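Local coordinates for protein protocadherin gamma-B3 (Homo sapiens, PDB 5K8R) that probably acts as a calcium-dependent cell-adhesion protein and may take part in establishing and maintaining specific neuronal connections in the brain, at residues Q324-D329 and I408-L413; I317-E322 and S404-T409; C354-N359 and V390-T395; V219-N224 and V303-S308. One frame throughout, in Å; residues are numbered along the deposited sequence.

Contact 1 (Q324-D329 and I408-L413); sequences QHIQED and ITLHIL. With NA (sodium ion), chain M.
Gln324, Ile326 and Leu413 carry about half of this interface, where 324-329 runs parallel to the last strand of the repeat. The carbonyl O of Gln324 takes the N-H of His411 at 2.8 Å, almost straight (174°), while its extended side chain lies across Ile408, with CG 3.9 Å from Ile408 CD1. With an alanine here, everything beyond CB would be gone, and the end of Ile408 would probably lose its cover.

Ile326 is gripped through its backbone: its N donates to His411 O and its O accepts from Leu413 N at 2.6 Å. Its side chain goes to the inner face with CG1 anti to the carbonyl carbon (chi1 -51°), and the chain, extended (chi2 171°), carries CD1 to 3.6 Å from Leu410 CB; CB meets Ile412 CD1 at 3.9 Å. Val336 and Leu380 close over it. Leu413 turns to the outer face, setting CD1 3.7 Å from His325 CB, and its carbonyl holds Glu328 N at 2.9 Å. Glu328 O binds a sodium ion together with Leu380 O. Parallel pairing of a short N-terminal strand with the final strand is a hallmark of the Greek-key beta-sandwich of cadherin repeats, here the fourth.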
# COMPACT_ATOMS: atom_id res chain seq x y z
N GLN A 324 63.60 26.96 -44.08
CA GLN A 324 62.96 27.46 -45.29
C GLN A 324 63.99 27.97 -46.30
O GLN A 324 63.77 28.97 -46.99
CB GLN A 324 61.93 28.54 -44.97
CG GLN A 324 60.87 28.11 -43.97
CD GLN A 324 59.87 29.21 -43.67
OE1 GLN A 324 59.95 30.30 -44.23
NE2 GLN A 324 58.92 28.92 -42.79
N HIS A 325 65.12 27.27 -46.39
CA HIS A 325 66.23 27.67 -47.25
C HIS A 325 66.52 26.59 -48.27
O HIS A 325 66.44 25.39 -47.97
CB HIS A 325 67.49 27.96 -46.43
CG HIS A 325 67.37 29.15 -45.52
ND1 HIS A 325 68.19 29.34 -44.44
CD2 HIS A 325 66.53 30.21 -45.55
CE1 HIS A 325 67.86 30.47 -43.83
NE2 HIS A 325 66.86 31.01 -44.49
N ILE A 326 66.86 27.01 -49.49
CA ILE A 326 67.28 26.11 -50.56
C ILE A 326 68.48 26.73 -51.26
O ILE A 326 68.44 27.91 -51.63
CB ILE A 326 66.16 25.85 -51.58
CG1 ILE A 326 64.87 25.41 -50.89
CG2 ILE A 326 66.59 24.79 -52.58
CD1 ILE A 326 63.68 25.36 -51.82
N GLN A 327 69.54 25.95 -51.44
CA GLN A 327 70.67 26.40 -52.23
C GLN A 327 70.35 26.27 -53.72
O GLN A 327 69.77 25.27 -54.15
CB GLN A 327 71.93 25.60 -51.88
CG GLN A 327 72.43 25.85 -50.47
CD GLN A 327 73.72 25.11 -50.17
OE1 GLN A 327 74.18 24.29 -50.97
NE2 GLN A 327 74.30 25.38 -49.01
N GLU A 328 70.73 27.30 -54.49
CA GLU A 328 70.32 27.35 -55.89
C GLU A 328 70.96 26.24 -56.72
O GLU A 328 70.39 25.82 -57.73
CB GLU A 328 70.65 28.72 -56.49
CG GLU A 328 72.13 29.05 -56.53
CD GLU A 328 72.40 30.39 -57.19
OE1 GLU A 328 71.45 31.00 -57.71
OE2 GLU A 328 73.57 30.83 -57.19
N ASP A 329 72.14 25.76 -56.32
CA ASP A 329 72.84 24.71 -57.04
C ASP A 329 72.51 23.32 -56.52
O ASP A 329 73.27 22.38 -56.78
CB ASP A 329 74.35 24.95 -57.00
CG ASP A 329 74.92 24.85 -55.60
OD1 ASP A 329 74.16 25.08 -54.63
OD2 ASP A 329 76.12 24.54 -55.47
N ILE A 408 54.08 27.59 -47.53
CA ILE A 408 55.39 27.85 -46.95
C ILE A 408 56.24 28.59 -47.98
O ILE A 408 56.16 28.31 -49.18
CB ILE A 408 56.08 26.54 -46.50
CG1 ILE A 408 57.42 26.84 -45.81
CG2 ILE A 408 56.27 25.59 -47.67
CD1 ILE A 408 58.14 25.61 -45.32
N THR A 409 57.03 29.54 -47.51
CA THR A 409 57.93 30.31 -48.36
C THR A 409 59.33 29.71 -48.28
O THR A 409 59.92 29.64 -47.20
CB THR A 409 57.96 31.78 -47.94
OG1 THR A 409 56.66 32.36 -48.13
CG2 THR A 409 58.97 32.55 -48.77
N LEU A 410 59.84 29.28 -49.43
CA LEU A 410 61.17 28.68 -49.53
C LEU A 410 62.10 29.67 -50.22
O LEU A 410 61.85 30.05 -51.37
CB LEU A 410 61.10 27.36 -50.30
CG LEU A 410 60.14 26.32 -49.73
CD1 LEU A 410 59.87 25.23 -50.76
CD2 LEU A 410 60.69 25.73 -48.44
N HIS A 411 63.15 30.07 -49.53
CA HIS A 411 64.09 31.05 -50.04
C HIS A 411 65.23 30.36 -50.78
O HIS A 411 65.70 29.30 -50.38
CB HIS A 411 64.65 31.91 -48.90
CG HIS A 411 63.59 32.53 -48.05
ND1 HIS A 411 62.96 33.72 -48.38
CD2 HIS A 411 63.04 32.13 -46.88
CE1 HIS A 411 62.08 34.02 -47.45
NE2 HIS A 411 62.10 33.07 -46.52
N ILE A 412 65.67 30.98 -51.87
CA ILE A 412 66.76 30.47 -52.70
C ILE A 412 68.04 31.20 -52.32
O ILE A 412 68.08 32.44 -52.31
CB ILE A 412 66.45 30.62 -54.19
CG1 ILE A 412 65.09 30.00 -54.52
CG2 ILE A 412 67.54 29.97 -55.03
CD1 ILE A 412 64.99 28.53 -54.16
N LEU A 413 69.09 30.45 -52.01
CA LEU A 413 70.36 31.00 -51.57
C LEU A 413 71.42 30.83 -52.66
O LEU A 413 71.30 29.99 -53.55
CB LEU A 413 70.83 30.33 -50.28
CG LEU A 413 69.82 30.29 -49.12
CD1 LEU A 413 70.43 29.59 -47.91
CD2 LEU A 413 69.36 31.70 -48.76
NA NA M . 71.41 26.89 -59.69

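Contact 2 (I317-E322 and S404-T409); sequences ITLASE and SSKTIT
Ile317, Leu319 and Ser321 face Lys406, Ile408 and Ser404 across the sandwich of the fourth cadherin repeat. The strands belong to its two different sheets: 317-321 pairs with 335-342, and 404-409 with 387-396. They run nearly parallel (14°) with their axes 7.9 Å apart, so side chains rather than backbone hydrogen bonds join them.

Leu319 is the wedge. Its CD1 drops between two neighbours on the facing strand, 3.7 Å from Lys406 CG and 3.8 Å from Ile408 CB. The side chains of Leu319 and Lys406 run antiparallel alongside each other, the lysine rising from its strand as the leucine comes down. Setting out with CG anti to the backbone N (chi1 -175°), the lysine then bends at its third and fourth torsions, which curls CE to within 3.2 Å of Ile317 O. Ile408 meets Leu319 at an oblique angle, offering the CB branch point and CG2 to the same methyl.

Thr318 and Ala320 point the other way, where they pack on Ile39 and Val79 of the second subunit; the strand thus has one side in the sandwich and the other in the dimer.

At the ends the packing turns to polar neighbours. Ile317 CD1 lies 3.7 Å from Ser404 O, and Ser404 OG hydrogen-bonds to Pro315 O. Beyond Leu319, Ile408 CD1 reaches 3.7 Å from Ser321 OG.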
# COMPACT_ATOMS: atom_id res chain seq x y z
N ILE A 317 47.86 19.58 -42.17
CA ILE A 317 49.17 19.52 -42.80
C ILE A 317 50.20 20.10 -41.84
O ILE A 317 49.98 21.17 -41.25
CB ILE A 317 49.19 20.29 -44.13
CG1 ILE A 317 48.05 19.82 -45.04
CG2 ILE A 317 50.53 20.12 -44.83
CD1 ILE A 317 47.92 20.62 -46.31
N THR A 318 51.31 19.40 -41.67
CA THR A 318 52.44 19.87 -40.88
C THR A 318 53.68 19.89 -41.77
O THR A 318 53.92 18.94 -42.53
CB THR A 318 52.68 18.99 -39.66
OG1 THR A 318 51.46 18.85 -38.92
CG2 THR A 318 53.74 19.60 -38.76
N LEU A 319 54.45 20.97 -41.69
CA LEU A 319 55.56 21.18 -42.60
C LEU A 319 56.87 21.34 -41.84
O LEU A 319 56.89 21.82 -40.70
CB LEU A 319 55.32 22.42 -43.48
CG LEU A 319 54.08 22.36 -44.36
CD1 LEU A 319 53.93 23.64 -45.17
CD2 LEU A 319 54.12 21.15 -45.27
N ALA A 320 57.96 20.92 -42.48
CA ALA A 320 59.30 21.12 -41.96
C ALA A 320 60.23 21.48 -43.11
O ALA A 320 59.92 21.20 -44.28
CB ALA A 320 59.82 19.88 -41.21
N SER A 321 61.36 22.09 -42.78
CA SER A 321 62.33 22.50 -43.80
C SER A 321 63.62 22.90 -43.10
O SER A 321 63.68 23.02 -41.87
CB SER A 321 61.80 23.64 -44.66
OG SER A 321 61.45 24.76 -43.87
N GLU A 322 64.66 23.12 -43.90
CA GLU A 322 65.95 23.59 -43.40
C GLU A 322 65.92 25.12 -43.31
O GLU A 322 66.52 25.84 -44.11
CB GLU A 322 67.09 23.11 -44.28
CG GLU A 322 67.20 21.60 -44.40
CD GLU A 322 68.50 21.17 -45.06
OE1 GLU A 322 69.33 22.05 -45.38
OE2 GLU A 322 68.69 19.96 -45.26
N SER A 404 42.14 21.35 -46.67
CA SER A 404 42.87 22.43 -46.02
C SER A 404 44.14 22.70 -46.81
O SER A 404 44.65 21.82 -47.50
CB SER A 404 43.21 22.09 -44.56
OG SER A 404 44.05 20.96 -44.48
N SER A 405 44.64 23.93 -46.70
CA SER A 405 45.83 24.36 -47.41
C SER A 405 46.83 24.95 -46.43
O SER A 405 46.47 25.47 -45.38
CB SER A 405 45.50 25.40 -48.49
OG SER A 405 44.59 24.89 -49.45
N LYS A 406 48.11 24.85 -46.80
CA LYS A 406 49.18 25.46 -46.01
C LYS A 406 50.29 25.88 -46.95
O LYS A 406 50.78 25.06 -47.74
CB LYS A 406 49.70 24.51 -44.93
CG LYS A 406 50.72 25.13 -44.00
CD LYS A 406 50.92 24.28 -42.76
CE LYS A 406 49.70 24.31 -41.86
NZ LYS A 406 49.43 25.68 -41.34
N THR A 407 50.69 27.14 -46.88
CA THR A 407 51.68 27.73 -47.78
C THR A 407 52.95 28.05 -47.01
O THR A 407 52.90 28.71 -45.97
CB THR A 407 51.13 28.99 -48.45
OG1 THR A 407 49.97 28.66 -49.23
CG2 THR A 407 52.18 29.62 -49.35
N ILE A 408 54.08 27.59 -47.53
CA ILE A 408 55.39 27.85 -46.95
C ILE A 408 56.24 28.59 -47.98
O ILE A 408 56.16 28.31 -49.18
CB ILE A 408 56.08 26.54 -46.50
CG1 ILE A 408 57.42 26.84 -45.81
CG2 ILE A 408 56.27 25.59 -47.67
CD1 ILE A 408 58.14 25.61 -45.32
N THR A 409 57.03 29.54 -47.51
CA THR A 409 57.93 30.31 -48.36
C THR A 409 59.33 29.71 -48.28
O THR A 409 59.92 29.64 -47.20
CB THR A 409 57.96 31.78 -47.94
OG1 THR A 409 56.66 32.36 -48.13
CG2 THR A 409 58.97 32.55 -48.77

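Contact 3 (C354-N359 and V390-T395)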
# COMPACT_ATOMS: atom_id res chain seq x y z
N CYS A 354 47.12 14.23 -50.67
CA CYS A 354 47.95 15.42 -50.55
C CYS A 354 48.54 15.76 -51.91
O CYS A 354 49.16 14.90 -52.56
CB CYS A 354 49.06 15.21 -49.52
SG CYS A 354 50.23 16.58 -49.40
N GLN A 355 48.36 17.00 -52.35
CA GLN A 355 48.79 17.41 -53.67
C GLN A 355 49.35 18.83 -53.62
O GLN A 355 49.16 19.57 -52.66
CB GLN A 355 47.65 17.31 -54.69
CG GLN A 355 46.33 17.90 -54.21
CD GLN A 355 45.18 17.58 -55.14
OE1 GLN A 355 45.32 16.76 -56.05
NE2 GLN A 355 44.04 18.22 -54.92
N LEU A 356 50.05 19.19 -54.70
CA LEU A 356 50.76 20.45 -54.83
C LEU A 356 50.04 21.33 -55.84
O LEU A 356 49.85 20.93 -56.99
CB LEU A 356 52.21 20.20 -55.26
CG LEU A 356 53.19 21.38 -55.27
CD1 LEU A 356 52.72 22.47 -54.32
CD2 LEU A 356 54.59 20.91 -54.92
N LYS A 357 49.65 22.53 -55.41
CA LYS A 357 48.92 23.47 -56.25
C LYS A 357 49.89 24.52 -56.79
O LYS A 357 50.40 25.34 -56.03
CB LYS A 357 47.79 24.13 -55.46
CG LYS A 357 46.95 25.10 -56.28
CD LYS A 357 45.98 25.88 -55.40
CE LYS A 357 46.72 26.79 -54.44
NZ LYS A 357 45.79 27.59 -53.59
N GLY A 358 50.12 24.48 -58.08
CA GLY A 358 50.99 25.44 -58.71
C GLY A 358 51.93 24.78 -59.67
O GLY A 358 51.98 23.57 -59.77
N ASN A 359 52.69 25.58 -60.38
CA ASN A 359 53.65 25.06 -61.32
C ASN A 359 55.01 25.52 -60.87
O ASN A 359 55.58 26.45 -61.37
CB ASN A 359 53.33 25.49 -62.74
CG ASN A 359 52.06 24.86 -63.28
OD1 ASN A 359 52.00 23.66 -63.57
ND2 ASN A 359 51.04 25.66 -63.45
N VAL A 390 55.18 28.00 -51.90
CA VAL A 390 54.68 26.67 -52.21
C VAL A 390 53.45 26.40 -51.36
O VAL A 390 53.52 26.42 -50.13
CB VAL A 390 55.76 25.60 -51.98
CG1 VAL A 390 55.18 24.22 -52.18
CG2 VAL A 390 56.94 25.84 -52.92
N THR A 391 52.32 26.13 -52.01
CA THR A 391 51.06 25.85 -51.34
C THR A 391 50.77 24.35 -51.44
O THR A 391 50.66 23.81 -52.55
CB THR A 391 49.91 26.65 -51.95
OG1 THR A 391 50.14 28.05 -51.73
CG2 THR A 391 48.59 26.25 -51.32
N ILE A 392 50.65 23.70 -50.29
CA ILE A 392 50.33 22.28 -50.22
C ILE A 392 48.87 22.14 -49.80
O ILE A 392 48.42 22.82 -48.87
CB ILE A 392 51.25 21.55 -49.23
CG1 ILE A 392 52.72 21.76 -49.61
CG2 ILE A 392 50.92 20.07 -49.18
CD1 ILE A 392 53.08 21.21 -50.97
N THR A 393 48.13 21.29 -50.50
CA THR A 393 46.72 21.07 -50.22
C THR A 393 46.47 19.62 -49.83
O THR A 393 47.11 18.71 -50.37
CB THR A 393 45.84 21.44 -51.43
OG1 THR A 393 46.25 20.67 -52.57
CG2 THR A 393 45.97 22.92 -51.76
N ALA A 394 45.55 19.42 -48.89
CA ALA A 394 45.17 18.09 -48.44
C ALA A 394 43.66 17.98 -48.44
O ALA A 394 42.97 18.89 -47.94
CB ALA A 394 45.73 17.78 -47.05
N THR A 395 43.13 16.89 -48.98
CA THR A 395 41.70 16.67 -49.06
C THR A 395 41.39 15.23 -48.67
O THR A 395 42.04 14.31 -49.17
CB THR A 395 41.17 16.96 -50.47
OG1 THR A 395 41.55 18.28 -50.87
CG2 THR A 395 39.65 16.84 -50.51
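Gln355 and Thr393 are locked by three hydrogen bonds. Gln355 N gives to Thr393 O at 2.9 Å (170°), and Thr393 N returns a bond to Gln355 O, also 2.9 Å; this is the hydrogen-bonded pair of two antiparallel strands in the mixed sheet of the fourth cadherin repeat's Greek-key sandwich. The third comes from the threonine hydroxyl. With OG1 set between the backbone N and the carbonyl carbon (chi1 57°), it donates to Gln355 O at 3.1 Å from well above the carbonyl plane, 63° out of it. That oxygen therefore takes two donors from one residue, the amide nearly in line and the hydroxyl from over the group. A valine in place of Thr393 would probably leave Gln355 O with the amide alone and set the glutamine stem, now resting on the hydroxyl, against a bare methyl.

On the same outward face Lys357 lies alongside Thr391, pointing the same way, its CE 3.7 Å from Thr391 CG2. Thr391 OG1 and Thr407 OG1, on the next strand, share a hydrogen bond.

The inward face is apolar. Leu356 crosses Ile392 obliquely, and its CD1 touches both Ile392 CD1 at 3.6 Å and Val390 CG1 at 3.7 Å. Ile364, from the facing sheet, packs on Leu356, Ile392 and Cys354. At the far end Cys354 SG sits 3.6 Å from Ile392 CG2.

Contact 4 (V219-N224 and V303-S308); sequences VNVAEN and VQIDIS. With CA (calcium ion), chain F; CA (calcium ion), chain G.
Val221 and Ile305 press together on the tight side of this parallel strand pair, their CG2 methyls 3.8 Å apart where the side chains cross. Val231 and Leu232 of the facing sheet cover Val219, and Val231 also covers Val221. Between the strands the ladder is regular: Val219 O takes Asp306 N, and Val221 N gives to Asp306 O, each at 2.9 Å, with Ser308 N following on Val221 O at 3.1 Å.

The other face is looser and polar. Asp306 stands there with OD1 taking Gln304 NE2 at 3.2 Å on its syn lone pair, along its own strand; Arg218 makes a salt bridge to OD2. Ser308 OG rests 3.3 Å from Ala222 CA.

This is the parallel pairing of an N-terminal strand with the last one in the third cadherin repeat, and it leads into the calcium-binding junction with the fourth. Past Ala222 the ladder thins to a weak bond from Glu223 N to Ser308 O. The glutamate CB leans on Ile307 CG2 at 3.7 Å; CG sits between the backbone N and the carbonyl carbon (chi1 54°), and the extended chain carries a carboxylate that bridges two calcium ions. OE2 binds one at 2.5 Å, with Asp309, Glu310 O, Asp312, Asp345 and Glu280, while OE1, which also accepts a hydrogen bond from Phe279 N, binds the other, where Asp278, Glu280, Asp312 and a water molecule join it.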
# COMPACT_ATOMS: atom_id res chain seq x y z
N VAL A 219 20.84 0.90 -30.48
CA VAL A 219 20.50 1.88 -31.50
C VAL A 219 21.79 2.52 -31.98
O VAL A 219 22.77 2.60 -31.23
CB VAL A 219 19.49 2.92 -30.96
CG1 VAL A 219 20.15 3.80 -29.91
CG2 VAL A 219 18.91 3.76 -32.10
N ASN A 220 21.79 2.97 -33.23
CA ASN A 220 22.94 3.65 -33.83
C ASN A 220 22.53 5.06 -34.20
O ASN A 220 21.56 5.26 -34.95
CB ASN A 220 23.44 2.88 -35.06
CG ASN A 220 24.81 3.36 -35.53
OD1 ASN A 220 25.10 4.56 -35.53
ND2 ASN A 220 25.66 2.43 -35.93
N VAL A 221 23.26 6.05 -33.69
CA VAL A 221 23.01 7.45 -33.98
C VAL A 221 24.32 8.10 -34.43
O VAL A 221 25.40 7.72 -33.97
CB VAL A 221 22.42 8.21 -32.77
CG1 VAL A 221 21.02 7.69 -32.46
CG2 VAL A 221 23.32 8.07 -31.56
N ALA A 222 24.21 9.07 -35.33
CA ALA A 222 25.39 9.76 -35.81
C ALA A 222 25.91 10.74 -34.76
O ALA A 222 25.18 11.18 -33.86
CB ALA A 222 25.09 10.50 -37.12
N GLU A 223 27.19 11.08 -34.87
CA GLU A 223 27.81 11.95 -33.87
C GLU A 223 27.32 13.38 -33.98
O GLU A 223 27.34 14.11 -32.98
CB GLU A 223 29.33 11.89 -34.01
CG GLU A 223 29.86 12.21 -35.39
CD GLU A 223 31.37 12.33 -35.43
OE1 GLU A 223 31.96 12.63 -34.38
OE2 GLU A 223 31.95 12.11 -36.51
N ASN A 224 26.87 13.81 -35.15
CA ASN A 224 26.38 15.18 -35.32
C ASN A 224 24.92 15.28 -34.91
O ASN A 224 24.19 16.14 -35.42
CB ASN A 224 26.58 15.65 -36.76
CG ASN A 224 25.76 14.85 -37.75
OD1 ASN A 224 25.50 13.66 -37.55
ND2 ASN A 224 25.35 15.49 -38.84
N VAL A 303 21.18 -0.52 -22.15
CA VAL A 303 20.99 0.33 -23.31
C VAL A 303 22.36 0.53 -23.96
O VAL A 303 23.30 0.98 -23.29
CB VAL A 303 20.36 1.68 -22.95
CG1 VAL A 303 20.60 2.70 -24.05
CG2 VAL A 303 18.87 1.52 -22.68
N GLN A 304 22.46 0.20 -25.24
CA GLN A 304 23.70 0.37 -26.00
C GLN A 304 23.46 1.39 -27.10
O GLN A 304 22.69 1.13 -28.04
CB GLN A 304 24.19 -0.96 -26.57
CG GLN A 304 25.53 -0.86 -27.28
CD GLN A 304 26.11 -2.21 -27.63
OE1 GLN A 304 25.68 -3.24 -27.12
NE2 GLN A 304 27.10 -2.22 -28.52
N ILE A 305 24.11 2.54 -27.00
CA ILE A 305 24.02 3.61 -27.98
C ILE A 305 25.33 3.64 -28.75
O ILE A 305 26.36 4.06 -28.21
CB ILE A 305 23.73 4.97 -27.32
CG1 ILE A 305 22.47 4.88 -26.45
CG2 ILE A 305 23.58 6.05 -28.37
CD1 ILE A 305 22.21 6.12 -25.62
N ASP A 306 25.29 3.18 -29.99
CA ASP A 306 26.46 3.18 -30.85
C ASP A 306 26.49 4.46 -31.68
O ASP A 306 25.46 4.92 -32.18
CB ASP A 306 26.47 1.96 -31.77
CG ASP A 306 26.54 0.66 -31.00
OD1 ASP A 306 27.20 0.62 -29.95
OD2 ASP A 306 25.92 -0.33 -31.45
N ILE A 307 27.68 5.04 -31.82
CA ILE A 307 27.88 6.29 -32.54
C ILE A 307 28.63 5.99 -33.83
O ILE A 307 29.65 5.30 -33.82
CB ILE A 307 28.64 7.32 -31.69
CG1 ILE A 307 27.86 7.62 -30.41
CG2 ILE A 307 28.88 8.59 -32.48
CD1 ILE A 307 28.47 8.71 -29.56
N SER A 308 28.11 6.51 -34.94
CA SER A 308 28.71 6.33 -36.25
C SER A 308 29.54 7.56 -36.63
O SER A 308 29.25 8.68 -36.21
CB SER A 308 27.65 6.07 -37.32
OG SER A 308 26.65 7.08 -37.30
CA CA F . 34.34 12.15 -37.08
CA CA G . 33.60 14.47 -34.36
O HOH W 1 32.27 15.81 -32.67

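Contacts 1, 2 and 3 all lie in the fourth cadherin repeat. Strand 403-413 serves both 1 and 2, pairing with 325-327 in its own sheet and facing 316-321 across the sandwich; their centres are 14 Å apart. Contact 3 lies beside them in the same sheet as contact 1, its centre 10 Å from that of contact 2, which it touches through the neighbouring strands 387-396 and 403-413. Along the chain it is nested within the loops that contacts 1 and 2 close. Contact 4 comes earlier, in the third repeat, about 50 Å from contact 1 between centres. It matches contact 1 in plan, which reflects how one sandwich is repeated along the rod, with calcium at the junction between.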